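Local coordinates for 4-alpha-glucanotransferase (Streptococcus agalactiae, PDB 6M6T), which belongs to the amylomaltases, also called disproportionating enzymes, carbohydrate-active proteins built round a TIM barrel, at residues Leu20-Phe25 with Thr69-Phe74; Trp139-Ala144 with Tyr187-Gln192; Ala31-Leu36 with Glu204-Lys209; Phe146-Glu151 with Gln179-Val184. One frame throughout, in Å; residues are numbered along the deposited sequence.

Contact 1: residues Leu20-Phe25 with Thr69-Phe74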
loop_
_atom_site.group_PDB
_atom_site.type_symbol
_atom_site.label_atom_id
_atom_site.label_comp_id
_atom_site.label_asym_id
_atom_site.label_seq_id
_atom_site.Cartn_x
_atom_site.Cartn_y
_atom_site.Cartn_z
ATOM N N LEU A 20 9.811 11.268 14.800
ATOM C CA LEU A 20 9.005 10.179 15.389
ATOM C C LEU A 20 9.467 8.806 14.922
ATOM O O LEU A 20 8.819 7.860 15.328
ATOM C CB LEU A 20 7.537 10.387 15.031
ATOM C CG LEU A 20 6.924 11.692 15.506
ATOM C CD1 LEU A 20 5.417 11.662 15.370
ATOM C CD2 LEU A 20 7.308 11.963 16.937
ATOM N N GLY A 21 10.493 8.703 14.078
ATOM C CA GLY A 21 10.997 7.375 13.682
ATOM C C GLY A 21 10.290 6.819 12.476
ATOM O O GLY A 21 10.609 5.739 12.050
ATOM N N ILE A 22 9.377 7.583 11.929
ATOM C CA ILE A 22 8.596 7.105 10.800
ATOM C C ILE A 22 7.774 8.272 10.275
ATOM O O ILE A 22 7.287 9.096 11.058
ATOM C CB ILE A 22 7.697 5.926 11.209
ATOM C CG1 ILE A 22 7.055 5.296 9.965
ATOM C CG2 ILE A 22 6.655 6.376 12.227
ATOM C CD1 ILE A 22 7.131 3.808 9.946
ATOM N N GLY A 23 7.625 8.365 8.956
ATOM C CA GLY A 23 6.816 9.423 8.382
ATOM C C GLY A 23 5.400 9.422 8.925
ATOM O O GLY A 23 4.868 8.417 9.376
ATOM N N THR A 24 4.784 10.590 8.876
ATOM C CA THR A 24 3.525 10.856 9.552
ATOM C C THR A 24 2.653 11.722 8.653
ATOM O O THR A 24 3.149 12.420 7.766
ATOM C CB THR A 24 3.753 11.622 10.875
ATOM O OG1 THR A 24 3.889 13.038 10.601
ATOM C CG2 THR A 24 5.012 11.153 11.618
ATOM N N PHE A 25 1.363 11.802 8.979
ATOM C CA PHE A 25 0.532 12.793 8.303
ATOM C C PHE A 25 0.796 14.194 8.848
ATOM O O PHE A 25 -0.135 14.988 9.047
ATOM C CB PHE A 25 -0.944 12.438 8.475
ATOM C CG PHE A 25 -1.342 11.105 7.893
ATOM C CD1 PHE A 25 -0.756 10.623 6.731
ATOM C CD2 PHE A 25 -2.329 10.341 8.505
ATOM C CE1 PHE A 25 -1.140 9.408 6.204
ATOM C CE2 PHE A 25 -2.715 9.121 7.978
ATOM C CZ PHE A 25 -2.128 8.659 6.828
ATOM N N THR A 69 -1.861 2.899 12.574
ATOM C CA THR A 69 -1.778 3.959 13.565
ATOM C C THR A 69 -0.382 4.545 13.702
ATOM O O THR A 69 -0.243 5.614 14.304
ATOM C CB THR A 69 -2.241 3.439 14.909
ATOM O OG1 THR A 69 -2.713 4.543 15.668
ATOM C CG2 THR A 69 -1.076 2.744 15.647
ATOM N N HIS A 70 0.648 3.892 13.163
ATOM C CA HIS A 70 1.992 4.447 13.261
ATOM C C HIS A 70 2.122 5.781 12.541
ATOM O O HIS A 70 3.057 6.535 12.813
ATOM C CB HIS A 70 3.013 3.460 12.700
ATOM C CG HIS A 70 3.175 2.231 13.532
ATOM N ND1 HIS A 70 4.001 1.190 13.167
ATOM C CD2 HIS A 70 2.622 1.881 14.718
ATOM C CE1 HIS A 70 3.948 0.247 14.092
ATOM N NE2 HIS A 70 3.115 0.639 15.042
ATOM N N LEU A 71 1.213 6.087 11.630
ATOM C CA LEU A 71 1.328 7.279 10.813
ATOM C C LEU A 71 0.666 8.488 11.448
ATOM O O LEU A 71 0.749 9.581 10.881
ATOM C CB LEU A 71 0.735 7.027 9.419
ATOM C CG LEU A 71 1.242 5.771 8.720
ATOM C CD1 LEU A 71 0.860 5.771 7.245
ATOM C CD2 LEU A 71 2.739 5.662 8.888
ATOM N N ILE A 72 0.026 8.331 12.607
ATOM C CA ILE A 72 -0.538 9.482 13.305
ATOM C C ILE A 72 0.585 10.392 13.794
ATOM O O ILE A 72 1.634 9.926 14.276
ATOM C CB ILE A 72 -1.445 9.019 14.454
ATOM C CG1 ILE A 72 -2.856 8.803 13.912
ATOM C CG2 ILE A 72 -1.455 10.032 15.590
ATOM C CD1 ILE A 72 -3.778 8.223 14.919
ATOM N N ASP A 73 0.393 11.699 13.637
ATOM C CA ASP A 73 1.440 12.658 13.949
ATOM C C ASP A 73 1.246 13.192 15.356
ATOM O O ASP A 73 0.169 13.699 15.693
ATOM C CB ASP A 73 1.464 13.820 12.956
ATOM C CG ASP A 73 2.624 14.771 13.211
ATOM O OD1 ASP A 73 3.793 14.307 13.243
ATOM O OD2 ASP A 73 2.353 15.977 13.384
ATOM N N PHE A 74 2.300 13.092 16.164
ATOM C CA PHE A 74 2.229 13.638 17.506
ATOM C C PHE A 74 2.145 15.164 17.499
ATOM O O PHE A 74 1.490 15.742 18.373
ATOM C CB PHE A 74 3.431 13.160 18.316
ATOM C CG PHE A 74 3.388 11.700 18.644
ATOM C CD1 PHE A 74 2.198 10.991 18.541
ATOM C CD2 PHE A 74 4.528 11.037 19.054
ATOM C CE1 PHE A 74 2.147 9.650 18.844
ATOM C CE2 PHE A 74 4.484 9.688 19.355
ATOM C CZ PHE A 74 3.289 8.994 19.252
#
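T24 and D73 meet through their polar ends, the two side chains set at a slant. OG1 of T24 donates to OD1 of D73 at 2.9 Å, approaching from above the carboxylate, 55° out of its plane. With CG anti to the backbone N (chi1 -176°), D73 turns its carboxylate toward the threonine, while its OD2 takes the backbone N of L76. Bonds at both oxygens limit the rotation of the group.

Next to this pair, F25 N gives a hydrogen bond to L71 O (3.0 Å), and T24 CA makes a CH...O contact with the same oxygen. The side chains of F25 and L71 also meet: CB of L71 sits over one face of the phenyl ring, displaced toward the rim, 4.3 Å from the centroid, and CD1 lies 4.2 Å from CZ. F195 and W199 of helix 182-208 add further aromatic contacts to F25. The other methyl of L71, CD2, rests on the carbonyl oxygen of G23 at 3.5 Å.

At the far end L20 spreads its two methyls over the start of the helix: CD1 lies 3.5 Å from F74 N, and CD2 comes obliquely onto F74 CD2 at 3.6 Å. Between these ends, I22 presses CG2 against the carbonyl oxygen of H70.

All of this is buried. It joins the loops that follow strands 6-10 and 43-45, neighbours in the parallel barrel, and D73 is the N-cap of helix 74-78, a classic side-chain cap steadied here by a threonine from the adjacent barrel loop.

Contact 2: residues Trp139-Ala144 with Tyr187-Gln192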
loop_
_atom_site.group_PDB
_atom_site.type_symbol
_atom_site.label_atom_id
_atom_site.label_comp_id
_atom_site.label_asym_id
_atom_site.label_seq_id
_atom_site.Cartn_x
_atom_site.Cartn_y
_atom_site.Cartn_z
ATOM N N TRP A 139 -17.631 0.423 10.124
ATOM C CA TRP A 139 -16.782 -0.749 10.358
ATOM C C TRP A 139 -15.873 -0.603 11.562
ATOM O O TRP A 139 -15.140 -1.560 11.865
ATOM C CB TRP A 139 -15.887 -1.020 9.139
ATOM C CG TRP A 139 -15.058 0.206 8.769
ATOM C CD1 TRP A 139 -15.348 1.131 7.798
ATOM C CD2 TRP A 139 -13.844 0.666 9.402
ATOM N NE1 TRP A 139 -14.386 2.109 7.771
ATOM C CE2 TRP A 139 -13.454 1.848 8.742
ATOM C CE3 TRP A 139 -13.045 0.181 10.446
ATOM C CZ2 TRP A 139 -12.314 2.552 9.100
ATOM C CZ3 TRP A 139 -11.925 0.875 10.792
ATOM C CH2 TRP A 139 -11.562 2.048 10.123
ATOM N N VAL A 140 -15.854 0.560 12.219
ATOM C CA VAL A 140 -14.764 0.847 13.147
ATOM C C VAL A 140 -14.852 -0.043 14.374
ATOM O O VAL A 140 -13.897 -0.747 14.705
ATOM C CB VAL A 140 -14.734 2.332 13.542
ATOM C CG1 VAL A 140 -13.611 2.574 14.527
ATOM C CG2 VAL A 140 -14.514 3.197 12.338
ATOM N N THR A 141 -16.018 -0.060 15.030
ATOM C CA THR A 141 -16.118 -0.643 16.370
ATOM C C THR A 141 -15.753 -2.125 16.384
ATOM O O THR A 141 -15.131 -2.600 17.335
ATOM C CB THR A 141 -17.525 -0.425 16.949
ATOM O OG1 THR A 141 -18.485 -1.173 16.191
ATOM C CG2 THR A 141 -17.898 1.046 16.899
ATOM N N ASP A 142 -16.116 -2.881 15.346
ATOM C CA ASP A 142 -15.811 -4.305 15.446
ATOM C C ASP A 142 -14.360 -4.594 15.103
ATOM O O ASP A 142 -13.786 -5.562 15.625
ATOM C CB ASP A 142 -16.780 -5.148 14.609
ATOM C CG ASP A 142 -17.796 -5.929 15.502
ATOM O OD1 ASP A 142 -17.434 -6.330 16.646
ATOM O OD2 ASP A 142 -18.962 -6.126 15.076
ATOM N N PHE A 143 -13.725 -3.732 14.311
ATOM C CA PHE A 143 -12.272 -3.792 14.216
ATOM C C PHE A 143 -11.629 -3.440 15.554
ATOM O O PHE A 143 -10.601 -4.021 15.932
ATOM C CB PHE A 143 -11.761 -2.857 13.119
ATOM C CG PHE A 143 -10.344 -2.424 13.329
ATOM C CD1 PHE A 143 -9.301 -3.242 12.925
ATOM C CD2 PHE A 143 -10.050 -1.214 13.969
ATOM C CE1 PHE A 143 -7.986 -2.861 13.130
ATOM C CE2 PHE A 143 -8.739 -0.833 14.196
ATOM C CZ PHE A 143 -7.703 -1.652 13.775
ATOM N N ALA A 144 -12.210 -2.481 16.279
ATOM C CA ALA A 144 -11.621 -2.078 17.554
ATOM C C ALA A 144 -11.746 -3.201 18.579
ATOM O O ALA A 144 -10.829 -3.438 19.381
ATOM C CB ALA A 144 -12.276 -0.787 18.055
ATOM N N TYR A 187 -10.256 3.024 22.991
ATOM C CA TYR A 187 -8.945 3.489 22.550
ATOM C C TYR A 187 -8.787 3.346 21.035
ATOM O O TYR A 187 -8.390 4.297 20.346
ATOM C CB TYR A 187 -7.831 2.731 23.280
ATOM C CG TYR A 187 -6.513 2.884 22.579
ATOM C CD1 TYR A 187 -6.124 1.989 21.573
ATOM C CD2 TYR A 187 -5.673 3.955 22.871
ATOM C CE1 TYR A 187 -4.933 2.145 20.886
ATOM C CE2 TYR A 187 -4.467 4.123 22.186
ATOM C CZ TYR A 187 -4.101 3.213 21.197
ATOM O OH TYR A 187 -2.912 3.356 20.511
ATOM N N HIS A 188 -9.081 2.153 20.502
ATOM C CA HIS A 188 -8.819 1.874 19.091
ATOM C C HIS A 188 -9.798 2.598 18.187
ATOM O O HIS A 188 -9.431 3.005 17.074
ATOM C CB HIS A 188 -8.890 0.381 18.817
ATOM C CG HIS A 188 -7.720 -0.389 19.346
ATOM N ND1 HIS A 188 -6.489 -0.398 18.723
ATOM C CD2 HIS A 188 -7.602 -1.198 20.427
ATOM C CE1 HIS A 188 -5.663 -1.175 19.403
ATOM N NE2 HIS A 188 -6.313 -1.674 20.440
ATOM N N GLU A 189 -11.038 2.769 18.650
ATOM C CA GLU A 189 -11.970 3.644 17.939
ATOM C C GLU A 189 -11.392 5.042 17.786
ATOM O O GLU A 189 -11.409 5.627 16.693
ATOM C CB GLU A 189 -13.304 3.724 18.675
ATOM C CG GLU A 189 -14.367 2.854 18.057
ATOM C CD GLU A 189 -15.337 2.276 19.072
ATOM O OE1 GLU A 189 -15.836 3.021 19.962
ATOM O OE2 GLU A 189 -15.568 1.051 18.979
ATOM N N VAL A 190 -10.874 5.591 18.882
ATOM C CA VAL A 190 -10.424 6.972 18.875
ATOM C C VAL A 190 -9.161 7.110 18.032
ATOM O O VAL A 190 -8.992 8.092 17.297
ATOM C CB VAL A 190 -10.241 7.470 20.327
ATOM C CG1 VAL A 190 -9.510 8.803 20.371
ATOM C CG2 VAL A 190 -11.604 7.604 21.031
ATOM N N THR A 191 -8.266 6.125 18.093
ATOM C CA THR A 191 -7.104 6.203 17.215
ATOM C C THR A 191 -7.523 6.141 15.749
ATOM O O THR A 191 -6.932 6.832 14.911
ATOM C CB THR A 191 -6.078 5.114 17.544
ATOM O OG1 THR A 191 -6.695 3.816 17.518
ATOM C CG2 THR A 191 -5.467 5.371 18.912
ATOM N N GLN A 192 -8.564 5.368 15.414
ATOM C CA GLN A 192 -9.047 5.396 14.031
ATOM C C GLN A 192 -9.612 6.771 13.678
ATOM O O GLN A 192 -9.424 7.260 12.549
ATOM C CB GLN A 192 -10.084 4.293 13.793
ATOM C CG GLN A 192 -9.497 2.869 13.606
ATOM C CD GLN A 192 -8.325 2.800 12.618
ATOM O OE1 GLN A 192 -8.480 3.041 11.416
ATOM N NE2 GLN A 192 -7.150 2.448 13.129
#
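Q192 reaches from helix 182-208 toward W139, V140 and F143. Its CB lies 4.0 Å from CG1 of V140. CG touches two rings, lying 3.8 Å from F143 CE2 and a little farther from W139 CH2. A bend at chi2 turns the amide so that its two ends part: OE1 meets the indole at its edge, in plane, 3.5 Å from W139 CH2, while NE2 lies 3.8 Å from F143 CE2. The amide plane is inclined 59° to the indole and 73° to the phenyl, so neither ring stacks on it.

One turn back, E189 lays CG against V140 CG1 (3.6 Å) and carries its carboxylate past the methyl of T141. A144 closes the other end, its CB 3.7 Å from CB of H188. The alanine brings the backbones close there, CA to CA 5.1 Å between A144 and H188; the axes of the short segments approach to 8.6 Å at 129°.

Q192 OE1 accepts from G67 N of a loop and H188 bonds to E151 of helix 140-152, while E189 pairs with K186 within its own helix. What joins the segments is therefore aliphatic and aromatic carbon contact, with the amide of Q192 and the carboxylate of E189 lying against it, and no hydrogen bond between them.

Contact 3: residues Ala31-Leu36 with Glu204-Lys209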
loop_
_atom_site.group_PDB
_atom_site.type_symbol
_atom_site.label_atom_id
_atom_site.label_comp_id
_atom_site.label_asym_id
_atom_site.label_seq_id
_atom_site.Cartn_x
_atom_site.Cartn_y
_atom_site.Cartn_z
ATOM N N ALA A 31 4.951 19.486 3.404
ATOM C CA ALA A 31 6.128 19.916 2.653
ATOM C C ALA A 31 6.293 19.093 1.376
ATOM O O ALA A 31 6.665 19.631 0.327
ATOM C CB ALA A 31 7.380 19.824 3.529
ATOM N N PHE A 32 6.010 17.788 1.448
ATOM C CA PHE A 32 6.081 16.937 0.264
ATOM C C PHE A 32 5.055 17.352 -0.778
ATOM O O PHE A 32 5.349 17.364 -1.981
ATOM C CB PHE A 32 5.881 15.477 0.647
ATOM C CG PHE A 32 6.309 14.534 -0.419
ATOM C CD1 PHE A 32 7.647 14.242 -0.595
ATOM C CD2 PHE A 32 5.387 13.948 -1.266
ATOM C CE1 PHE A 32 8.058 13.403 -1.601
ATOM C CE2 PHE A 32 5.806 13.090 -2.259
ATOM C CZ PHE A 32 7.140 12.807 -2.416
ATOM N N VAL A 33 3.839 17.688 -0.344
ATOM C CA VAL A 33 2.870 18.251 -1.290
ATOM C C VAL A 33 3.434 19.521 -1.922
ATOM O O VAL A 33 3.403 19.692 -3.150
ATOM C CB VAL A 33 1.521 18.522 -0.595
ATOM C CG1 VAL A 33 0.423 18.770 -1.616
ATOM C CG2 VAL A 33 1.143 17.375 0.307
ATOM N N ASP A 34 3.932 20.441 -1.075
ATOM C CA ASP A 34 4.531 21.687 -1.542
ATOM C C ASP A 34 5.584 21.411 -2.611
ATOM O O ASP A 34 5.668 22.120 -3.629
ATOM C CB ASP A 34 5.157 22.440 -0.357
ATOM C CG ASP A 34 4.135 23.252 0.470
ATOM O OD1 ASP A 34 3.129 23.731 -0.105
ATOM O OD2 ASP A 34 4.355 23.420 1.700
ATOM N N PHE A 35 6.379 20.359 -2.405
ATOM C CA PHE A 35 7.422 20.010 -3.359
ATOM C C PHE A 35 6.833 19.440 -4.643
ATOM O O PHE A 35 7.405 19.620 -5.726
ATOM C CB PHE A 35 8.400 19.023 -2.719
ATOM C CG PHE A 35 8.901 17.977 -3.658
ATOM C CD1 PHE A 35 9.907 18.268 -4.560
ATOM C CD2 PHE A 35 8.364 16.694 -3.651
ATOM C CE1 PHE A 35 10.362 17.302 -5.446
ATOM C CE2 PHE A 35 8.824 15.716 -4.543
ATOM C CZ PHE A 35 9.811 16.019 -5.436
ATOM N N LEU A 36 5.701 18.746 -4.548
ATOM C CA LEU A 36 5.095 18.211 -5.763
ATOM C C LEU A 36 4.548 19.338 -6.630
ATOM O O LEU A 36 4.660 19.292 -7.861
ATOM C CB LEU A 36 4.002 17.194 -5.423
ATOM C CG LEU A 36 4.523 15.915 -4.765
ATOM C CD1 LEU A 36 3.436 14.816 -4.580
ATOM C CD2 LEU A 36 5.689 15.403 -5.566
ATOM N N GLU A 204 -7.061 16.785 1.665
ATOM C CA GLU A 204 -7.689 18.034 1.250
ATOM C C GLU A 204 -6.641 19.082 0.861
ATOM O O GLU A 204 -6.788 19.764 -0.160
ATOM C CB GLU A 204 -8.608 18.551 2.367
ATOM C CG GLU A 204 -9.657 19.573 1.917
ATOM C CD GLU A 204 -9.192 21.025 2.055
ATOM O OE1 GLU A 204 -7.980 21.242 2.285
ATOM O OE2 GLU A 204 -10.036 21.951 1.923
ATOM N N TYR A 205 -5.576 19.221 1.653
ATOM C CA TYR A 205 -4.466 20.080 1.248
ATOM C C TYR A 205 -3.972 19.697 -0.145
ATOM O O TYR A 205 -3.922 20.529 -1.069
ATOM C CB TYR A 205 -3.342 19.968 2.278
ATOM C CG TYR A 205 -2.222 20.967 2.109
ATOM C CD1 TYR A 205 -2.404 22.311 2.419
ATOM C CD2 TYR A 205 -0.973 20.562 1.652
ATOM C CE1 TYR A 205 -1.372 23.223 2.268
ATOM C CE2 TYR A 205 0.066 21.461 1.500
ATOM C CZ TYR A 205 -0.134 22.791 1.811
ATOM O OH TYR A 205 0.906 23.691 1.646
ATOM N N ALA A 206 -3.659 18.415 -0.322
ATOM C CA ALA A 206 -3.149 17.936 -1.596
ATOM C C ALA A 206 -4.104 18.273 -2.734
ATOM O O ALA A 206 -3.701 18.868 -3.740
ATOM C CB ALA A 206 -2.912 16.432 -1.514
ATOM N N ASN A 207 -5.384 17.913 -2.586
ATOM C CA ASN A 207 -6.352 18.123 -3.660
ATOM C C ASN A 207 -6.457 19.601 -4.023
ATOM O O ASN A 207 -6.453 19.963 -5.208
ATOM C CB ASN A 207 -7.727 17.570 -3.257
ATOM C CG ASN A 207 -7.805 16.033 -3.336
ATOM O OD1 ASN A 207 -6.918 15.381 -3.887
ATOM N ND2 ASN A 207 -8.879 15.460 -2.789
ATOM N N ASP A 208 -6.515 20.476 -3.022
ATOM C CA ASP A 208 -6.678 21.889 -3.335
ATOM C C ASP A 208 -5.415 22.535 -3.890
ATOM O O ASP A 208 -5.489 23.666 -4.388
ATOM C CB ASP A 208 -7.170 22.642 -2.102
ATOM C CG ASP A 208 -8.604 22.282 -1.749
ATOM O OD1 ASP A 208 -8.809 21.239 -1.087
ATOM O OD2 ASP A 208 -9.525 23.027 -2.161
ATOM N N LYS A 209 -4.270 21.859 -3.834
ATOM C CA LYS A 209 -3.125 22.304 -4.620
ATOM C C LYS A 209 -3.015 21.622 -5.990
ATOM O O LYS A 209 -1.947 21.677 -6.605
ATOM C CB LYS A 209 -1.833 22.089 -3.840
ATOM C CG LYS A 209 -1.807 22.797 -2.520
ATOM C CD LYS A 209 -0.910 24.010 -2.562
ATOM C CE LYS A 209 -0.229 24.220 -1.234
ATOM N NZ LYS A 209 -0.833 25.335 -0.415
#
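Y205 and V33 meet at the edge of the tyrosine ring, V33 CB lying 3.9 Å from CE2 and near the ring plane. CG of Y205 stands anti to the backbone N (chi1 -171°), and this carries the ring across to helix 27-38, where the hydroxyl donates to OD1 of D34 at 2.8 Å. The donor arrives on the syn side of the carboxylate, 33° out of its plane, and the carboxylate and ring planes stand steeply to each other. Y30 meets the same ring edge-to-face.

A206 follows with its backbone close in: V33 CG1 lies 3.7 Å from its CA and 4.1 Å from its CB. This valine also touches W44 of strand 43-45, as befits its place in a beta/alpha barrel. Helix 27-38 links strands 6-10 and 43-45, helix 182-208 leads into strand 212-217, and the two run side by side outside the sheet, the axes of these short segments 10.0 Å apart at closest approach and only 12° from parallel.

K209, the first residue past the helix, folds its bent chain back toward D34. Its CE comes to 3.6 Å from D34 OD1, whereas NZ stays 4.3 Å from that oxygen, beyond a salt bridge, and gives a weak hydrogen bond to Y205 OH. The nearby ammonium probably helps keep D34 ionised.

Contact 4: residues Phe146-Glu151 with Gln179-Val184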
loop_
_atom_site.group_PDB
_atom_site.type_symbol
_atom_site.label_atom_id
_atom_site.label_comp_id
_atom_site.label_asym_id
_atom_site.label_seq_id
_atom_site.Cartn_x
_atom_site.Cartn_y
_atom_site.Cartn_z
ATOM N N PHE A 146 -11.820 -6.374 17.665
ATOM C CA PHE A 146 -10.820 -7.341 17.221
ATOM C C PHE A 146 -9.456 -7.021 17.815
ATOM O O PHE A 146 -8.787 -7.895 18.372
ATOM C CB PHE A 146 -10.753 -7.364 15.695
ATOM C CG PHE A 146 -9.741 -8.341 15.140
ATOM C CD1 PHE A 146 -10.086 -9.670 14.927
ATOM C CD2 PHE A 146 -8.455 -7.923 14.807
ATOM C CE1 PHE A 146 -9.169 -10.567 14.403
ATOM C CE2 PHE A 146 -7.531 -8.813 14.286
ATOM C CZ PHE A 146 -7.889 -10.143 14.085
ATOM N N MET A 147 -9.032 -5.764 17.715
ATOM C CA MET A 147 -7.733 -5.383 18.265
ATOM C C MET A 147 -7.692 -5.535 19.779
ATOM O O MET A 147 -6.652 -5.903 20.337
ATOM C CB MET A 147 -7.382 -3.947 17.872
ATOM C CG MET A 147 -7.091 -3.773 16.391
ATOM S SD MET A 147 -5.736 -4.793 15.746
ATOM C CE MET A 147 -4.539 -4.717 17.101
ATOM N N ALA A 148 -8.805 -5.269 20.456
ATOM C CA ALA A 148 -8.823 -5.427 21.903
ATOM C C ALA A 148 -8.694 -6.896 22.298
ATOM O O ALA A 148 -7.884 -7.259 23.161
ATOM C CB ALA A 148 -10.102 -4.816 22.471
ATOM N N ILE A 149 -9.497 -7.759 21.694
ATOM C CA ILE A 149 -9.383 -9.175 22.002
ATOM C C ILE A 149 -7.984 -9.674 21.658
ATOM O O ILE A 149 -7.394 -10.474 22.395
ATOM C CB ILE A 149 -10.482 -9.973 21.275
ATOM C CG1 ILE A 149 -11.862 -9.428 21.644
ATOM C CG2 ILE A 149 -10.413 -11.432 21.649
ATOM C CD1 ILE A 149 -12.988 -10.075 20.892
ATOM N N LYS A 150 -7.414 -9.184 20.553
ATOM C CA LYS A 150 -6.075 -9.612 20.164
ATOM C C LYS A 150 -5.059 -9.238 21.229
ATOM O O LYS A 150 -4.171 -10.029 21.573
ATOM C CB LYS A 150 -5.705 -8.991 18.818
ATOM C CG LYS A 150 -4.311 -9.349 18.313
ATOM C CD LYS A 150 -4.146 -8.971 16.849
ATOM C CE LYS A 150 -2.816 -9.472 16.304
ATOM N NZ LYS A 150 -2.697 -10.952 16.338
ATOM N N GLU A 151 -5.182 -8.030 21.766
ATOM C CA GLU A 151 -4.234 -7.592 22.772
ATOM C C GLU A 151 -4.425 -8.362 24.068
ATOM O O GLU A 151 -3.431 -8.709 24.715
ATOM C CB GLU A 151 -4.348 -6.074 22.975
ATOM C CG GLU A 151 -3.515 -5.280 21.944
ATOM C CD GLU A 151 -3.920 -3.800 21.778
ATOM O OE1 GLU A 151 -4.801 -3.303 22.520
ATOM O OE2 GLU A 151 -3.339 -3.124 20.887
ATOM N N GLN A 179 -17.757 -5.851 27.225
ATOM C CA GLN A 179 -18.131 -5.212 28.508
ATOM C C GLN A 179 -16.889 -5.227 29.380
ATOM O O GLN A 179 -16.656 -4.279 30.107
ATOM C CB GLN A 179 -19.162 -6.123 29.167
ATOM C CG GLN A 179 -20.198 -5.448 30.054
ATOM C CD GLN A 179 -20.904 -6.453 30.937
ATOM O OE1 GLN A 179 -21.089 -7.613 30.576
ATOM N NE2 GLN A 179 -21.278 -6.019 32.130
ATOM N N LYS A 180 -16.177 -6.342 29.308
ATOM C CA LYS A 180 -14.948 -6.597 30.045
ATOM C C LYS A 180 -13.773 -5.790 29.484
ATOM O O LYS A 180 -12.807 -5.534 30.215
ATOM C CB LYS A 180 -14.712 -8.127 30.053
ATOM C CG LYS A 180 -13.274 -8.648 30.156
ATOM C CD LYS A 180 -13.152 -10.074 29.571
ATOM C CE LYS A 180 -11.695 -10.539 29.498
ATOM N NZ LYS A 180 -11.009 -10.333 30.823
ATOM N N LEU A 181 -13.865 -5.315 28.231
ATOM C CA LEU A 181 -12.766 -4.612 27.572
ATOM C C LEU A 181 -13.201 -3.289 26.942
ATOM O O LEU A 181 -12.599 -2.847 25.964
ATOM C CB LEU A 181 -12.126 -5.498 26.505
ATOM C CG LEU A 181 -11.415 -6.791 26.904
ATOM C CD1 LEU A 181 -11.270 -7.696 25.673
ATOM C CD2 LEU A 181 -10.040 -6.511 27.546
ATOM N N SER A 182 -14.244 -2.667 27.458
ATOM C CA SER A 182 -14.774 -1.471 26.765
ATOM C C SER A 182 -13.812 -0.281 26.661
ATOM O O SER A 182 -14.002 0.480 25.741
ATOM C CB SER A 182 -16.108 -1.094 27.306
ATOM O OG SER A 182 -15.991 -0.604 28.615
ATOM N N GLU A 183 -12.821 -0.122 27.534
ATOM C CA GLU A 183 -11.955 1.053 27.474
ATOM C C GLU A 183 -10.827 0.886 26.458
ATOM O O GLU A 183 -10.480 1.836 25.737
ATOM C CB GLU A 183 -11.392 1.339 28.868
ATOM C CG GLU A 183 -10.822 2.740 29.048
ATOM C CD GLU A 183 -9.475 2.736 29.763
ATOM O OE1 GLU A 183 -8.999 1.629 30.117
ATOM O OE2 GLU A 183 -8.897 3.837 29.963
ATOM N N VAL A 184 -10.256 -0.316 26.357
ATOM C CA VAL A 184 -9.264 -0.549 25.320
ATOM C C VAL A 184 -9.908 -0.582 23.943
ATOM O O VAL A 184 -9.233 -0.339 22.940
ATOM C CB VAL A 184 -8.483 -1.844 25.607
ATOM C CG1 VAL A 184 -9.427 -3.025 25.672
ATOM C CG2 VAL A 184 -7.394 -2.059 24.558
#
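A148 faces the start of helix 182-208 and packs its CB against CG1 of V184 at 3.7 Å. The same methyl is brushed more loosely by L181, whose CD1 lies 4.5 Å from it and 4.2 Å from the carbonyl oxygen of A148.

I149 directs its CB away from the other segment, yet CG1 still comes within 4.4 Å of L181 CD1. The isoleucine also packs on W161 and W229.

E151, one turn beyond A148, runs past V184 in the opposite direction, its OE1 3.5 Å from CG2. The valine's rotamer explains how it serves both neighbours: CG2 stands anti to the backbone N, while CG1 sits between N and the carbonyl carbon (chi1 59°), so one methyl faces the alanine and the other the glutamate. The carboxylate itself is engaged elsewhere, OE1 with H188 and OE2 in a long, weak ion pair with R110. No hydrogen bond joins the two segments.

L181 both leaves helix 171-180 and stands at the N-cap position of helix 182-208. The contact thus sets helix 140-152 against a helix-to-helix joint, a mainly apolar meeting within the largely helical insertion between barrel strands 43-45 and 212-217.

Overall arrangement
Helix 182-208 ties three of these contacts together: it gives its first turn to contact 4, the next turns to contact 2 and its C-terminal end to contact 3. Contacts 2 and 4 share helix 140-152 as well; their centres are 10 Å apart, and H188 NE2 lies 3.0 Å from E151 OE1 between them. Contact 3 is about 37 Å from contact 4 but about 18 Å from contact 1, between centres. Contact 1 touches contact 2 where I72 CD1 packs on T191 O at 3.4 Å, so segment 69-74 packs on helix 182-208. None of the four lines the bound glycans, but S57, Y59 and Q60, which do, precede segment 69-74 by about ten residues.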